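Local coordinates for protein inositol-3-phosphate synthase (Caenorhabditis elegans, PDB 1VKO) that belongs to the inositol-phosphate synthase family and binds nicotinamide-adenine-dinucleotide in a Rossmann-type domain, at residues L80-G85 and V245-N250. Sequence-based numbering, arbitrary orientation.
Sequences LLVGLG and VLWTAN. With NAD (nicotinamide-adenine-dinucleotide), chain G.
The carbonyl O of L246 accepts the backbone N-H of V82 at 2.8 Å, with an N-H...O angle of 162°, and also receives a CA-H...O contact from L81. Two further bonds complete the pairing: L246 N donates to L80 O, and T248 N donates to V82 O. The N-to-C directions of the short segments differ by only 22°, and L80, L81 and V82 pair in register with V245, L246 and W247, which identifies parallel strands. On one face, L81 and L246 lie side by side, L81 CD2 resting 3.8 Å from L246 CB. L80 CD1 meets V245 CG2 on the other face, where V82 and W247 also pack. There V82 CG1, anti to the backbone N (chi1 -166°), approaches the indole obliquely, 3.7 Å from W247 CZ3, and reaches the cofactor adenine, with C2A of NAD 3.5 Å away. The methyl of A249 lies over one face of the indole, offset toward its rim, while touching adenine C4A. The helix 281-291 adds F285 against both V82 and W247.

Beyond the bridges, the two segments close in until the CA atoms of G83 and A249 are 3.8 Å apart. G83 has no side chain, and its CA also comes within 3.2 Å of NAD O4B. A water lies within hydrogen-bonding distance of G83 O and T248 O, just past the strand ends, though it cannot donate to every acceptor in reach. A249 O accepts a 3.1 Å hydrogen bond from the ribose hydroxyl O3D of NAD. Strands 77-82 and 242-247 are neighbours inside the five-stranded parallel sheet, and their C-terminal ends and the loops after them cradle NAD, as in a Rossmann fold.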
loop_
_atom_site.group_PDB
_atom_site.type_symbol
_atom_site.label_atom_id
_atom_site.label_comp_id
_atom_site.label_asym_id
_atom_site.label_seq_id
_atom_site.Cartn_x
_atom_site.Cartn_y
_atom_site.Cartn_z
ATOM N N LEU A 80 -16.275 -27.454 24.440
ATOM C CA LEU A 80 -16.288 -28.439 23.380
ATOM C C LEU A 80 -16.292 -27.789 22.012
ATOM O O LEU A 80 -17.266 -27.101 21.634
ATOM C CB LEU A 80 -17.535 -29.336 23.484
ATOM C CG LEU A 80 -17.691 -30.283 24.654
ATOM C CD1 LEU A 80 -19.178 -30.563 24.908
ATOM C CD2 LEU A 80 -16.927 -31.551 24.377
ATOM N N LEU A 81 -15.251 -28.044 21.223
ATOM C CA LEU A 81 -15.183 -27.353 19.926
ATOM C C LEU A 81 -15.543 -28.275 18.822
ATOM O O LEU A 81 -15.052 -29.409 18.752
ATOM C CB LEU A 81 -13.799 -26.746 19.684
ATOM C CG LEU A 81 -13.235 -25.844 20.795
ATOM C CD1 LEU A 81 -11.840 -25.323 20.517
ATOM C CD2 LEU A 81 -14.164 -24.677 21.031
ATOM N N VAL A 82 -16.397 -27.803 17.945
ATOM C CA VAL A 82 -16.620 -28.521 16.699
ATOM C C VAL A 82 -15.605 -28.020 15.709
ATOM O O VAL A 82 -15.441 -26.797 15.510
ATOM C CB VAL A 82 -18.045 -28.371 16.187
ATOM C CG1 VAL A 82 -18.311 -29.401 15.099
ATOM C CG2 VAL A 82 -19.034 -28.526 17.355
ATOM N N GLY A 83 -14.896 -28.964 15.106
ATOM C CA GLY A 83 -13.699 -28.634 14.350
ATOM C C GLY A 83 -12.510 -28.549 15.306
ATOM O O GLY A 83 -11.673 -27.685 15.171
ATOM N N LEU A 84 -12.434 -29.442 16.282
ATOM C CA LEU A 84 -11.358 -29.407 17.299
ATOM C C LEU A 84 -9.983 -29.558 16.692
ATOM O O LEU A 84 -9.004 -29.051 17.247
ATOM C CB LEU A 84 -11.553 -30.487 18.367
ATOM C CG LEU A 84 -10.458 -30.684 19.438
ATOM C CD1 LEU A 84 -10.408 -29.505 20.425
ATOM C CD2 LEU A 84 -10.619 -31.992 20.238
ATOM N N GLY A 85 -9.902 -30.240 15.549
ATOM C CA GLY A 85 -8.617 -30.524 14.907
ATOM C C GLY A 85 -8.197 -29.528 13.861
ATOM O O GLY A 85 -7.197 -29.739 13.184
ATOM N N VAL A 245 -20.450 -25.268 24.138
ATOM C CA VAL A 245 -20.151 -25.848 22.857
ATOM C C VAL A 245 -19.951 -24.731 21.834
ATOM O O VAL A 245 -20.720 -23.751 21.785
ATOM C CB VAL A 245 -21.271 -26.754 22.393
ATOM C CG1 VAL A 245 -21.110 -27.088 20.841
ATOM C CG2 VAL A 245 -21.309 -27.995 23.271
ATOM N N LEU A 246 -18.918 -24.869 21.013
ATOM C CA LEU A 246 -18.565 -23.788 20.099
ATOM C C LEU A 246 -18.146 -24.337 18.748
ATOM O O LEU A 246 -17.282 -25.235 18.653
ATOM C CB LEU A 246 -17.456 -22.907 20.712
ATOM C CG LEU A 246 -17.004 -21.665 19.952
ATOM C CD1 LEU A 246 -16.584 -20.498 20.915
ATOM C CD2 LEU A 246 -15.876 -22.038 18.973
ATOM N N TRP A 247 -18.774 -23.791 17.708
ATOM C CA TRP A 247 -18.510 -24.179 16.350
ATOM C C TRP A 247 -17.345 -23.382 15.739
ATOM O O TRP A 247 -17.427 -22.145 15.514
ATOM C CB TRP A 247 -19.778 -23.981 15.508
ATOM C CG TRP A 247 -19.584 -24.413 14.092
ATOM C CD1 TRP A 247 -18.918 -23.732 13.102
ATOM C CD2 TRP A 247 -20.028 -25.641 13.505
ATOM N NE1 TRP A 247 -18.923 -24.466 11.940
ATOM C CE2 TRP A 247 -19.594 -25.642 12.153
ATOM C CE3 TRP A 247 -20.743 -26.761 13.986
ATOM C CZ2 TRP A 247 -19.875 -26.700 11.273
ATOM C CZ3 TRP A 247 -20.973 -27.823 13.132
ATOM C CH2 TRP A 247 -20.561 -27.773 11.774
ATOM N N THR A 248 -16.288 -24.109 15.431
ATOM C CA THR A 248 -15.144 -23.580 14.727
ATOM C C THR A 248 -14.664 -24.630 13.704
ATOM O O THR A 248 -13.460 -24.795 13.466
ATOM C CB THR A 248 -14.006 -23.147 15.713
ATOM O OG1 THR A 248 -12.886 -22.674 14.957
ATOM C CG2 THR A 248 -13.411 -24.336 16.545
ATOM N N ALA A 249 -15.630 -25.340 13.119
ATOM C CA ALA A 249 -15.421 -26.195 11.949
ATOM C C ALA A 249 -15.726 -25.442 10.625
ATOM O O ALA A 249 -16.026 -24.274 10.632
ATOM C CB ALA A 249 -16.308 -27.443 12.073
ATOM N N ASN A 250 -15.628 -26.107 9.486
ATOM C CA ASN A 250 -15.758 -25.411 8.218
ATOM C C ASN A 250 -17.106 -24.768 8.050
ATOM O O ASN A 250 -18.129 -25.248 8.546
ATOM C CB ASN A 250 -15.430 -26.305 7.031
ATOM C CG ASN A 250 -13.960 -26.675 6.998
ATOM O OD1 ASN A 250 -13.572 -27.750 7.489
ATOM N ND2 ASN A 250 -13.109 -25.735 6.530
HETATM P PA NAD G . -9.865 -25.299 9.480
HETATM O O1A NAD G . -10.122 -26.011 8.239
HETATM O O2A NAD G . -8.421 -25.353 9.764
HETATM O O5B NAD G . -10.768 -25.965 10.601
HETATM C C5B NAD G . -11.915 -26.680 10.252
HETATM C C4B NAD G . -11.845 -28.023 10.954
HETATM O O4B NAD G . -13.162 -28.471 11.186
HETATM C C3B NAD G . -11.172 -29.074 10.117
HETATM O O3B NAD G . -10.471 -29.872 11.058
HETATM C C2B NAD G . -12.273 -29.940 9.576
HETATM O O2B NAD G . -11.793 -31.275 9.729
HETATM C C1B NAD G . -13.381 -29.721 10.602
HETATM N N9A NAD G . -14.800 -29.935 10.216
HETATM C C8A NAD G . -15.446 -29.665 9.048
HETATM N N7A NAD G . -16.733 -30.059 9.174
HETATM C C5A NAD G . -16.949 -30.584 10.395
HETATM C C6A NAD G . -18.060 -31.167 11.030
HETATM N N6A NAD G . -19.245 -31.356 10.426
HETATM N N1A NAD G . -17.913 -31.639 12.309
HETATM C C2A NAD G . -16.707 -31.574 12.942
HETATM N N3A NAD G . -15.637 -31.046 12.294
HETATM C C4A NAD G . -15.732 -30.541 11.046
HETATM O O3 NAD G . -10.411 -23.773 9.431
HETATM P PN NAD G . -10.091 -22.773 10.628
HETATM O O1N NAD G . -9.855 -23.602 11.839
HETATM O O2N NAD G . -9.041 -21.861 10.168
HETATM O O5D NAD G . -11.483 -22.004 10.948
HETATM C C5D NAD G . -12.698 -22.721 11.083
HETATM C C4D NAD G . -13.963 -21.871 10.857
HETATM O O4D NAD G . -13.877 -20.661 11.568
HETATM C C3D NAD G . -14.216 -21.498 9.391
HETATM O O3D NAD G . -15.588 -21.602 9.134
HETATM C C2D NAD G . -13.923 -20.020 9.353
HETATM O O2D NAD G . -14.676 -19.274 8.409
HETATM C C1D NAD G . -14.328 -19.610 10.743
HETATM N N1N NAD G . -13.712 -18.306 10.961
HETATM C C2N NAD G . -12.357 -18.187 10.956
HETATM C C3N NAD G . -11.800 -16.940 11.135
HETATM C C7N NAD G . -10.364 -16.920 11.500
HETATM O O7N NAD G . -9.724 -18.182 11.504
HETATM N N7N NAD G . -9.768 -15.764 11.819
HETATM C C4N NAD G . -12.607 -15.804 11.340
HETATM C C5N NAD G . -13.977 -15.945 11.323
HETATM C C6N NAD G . -14.533 -17.218 11.121
HETATM O O HOH W 1 -10.835 -25.519 13.984
#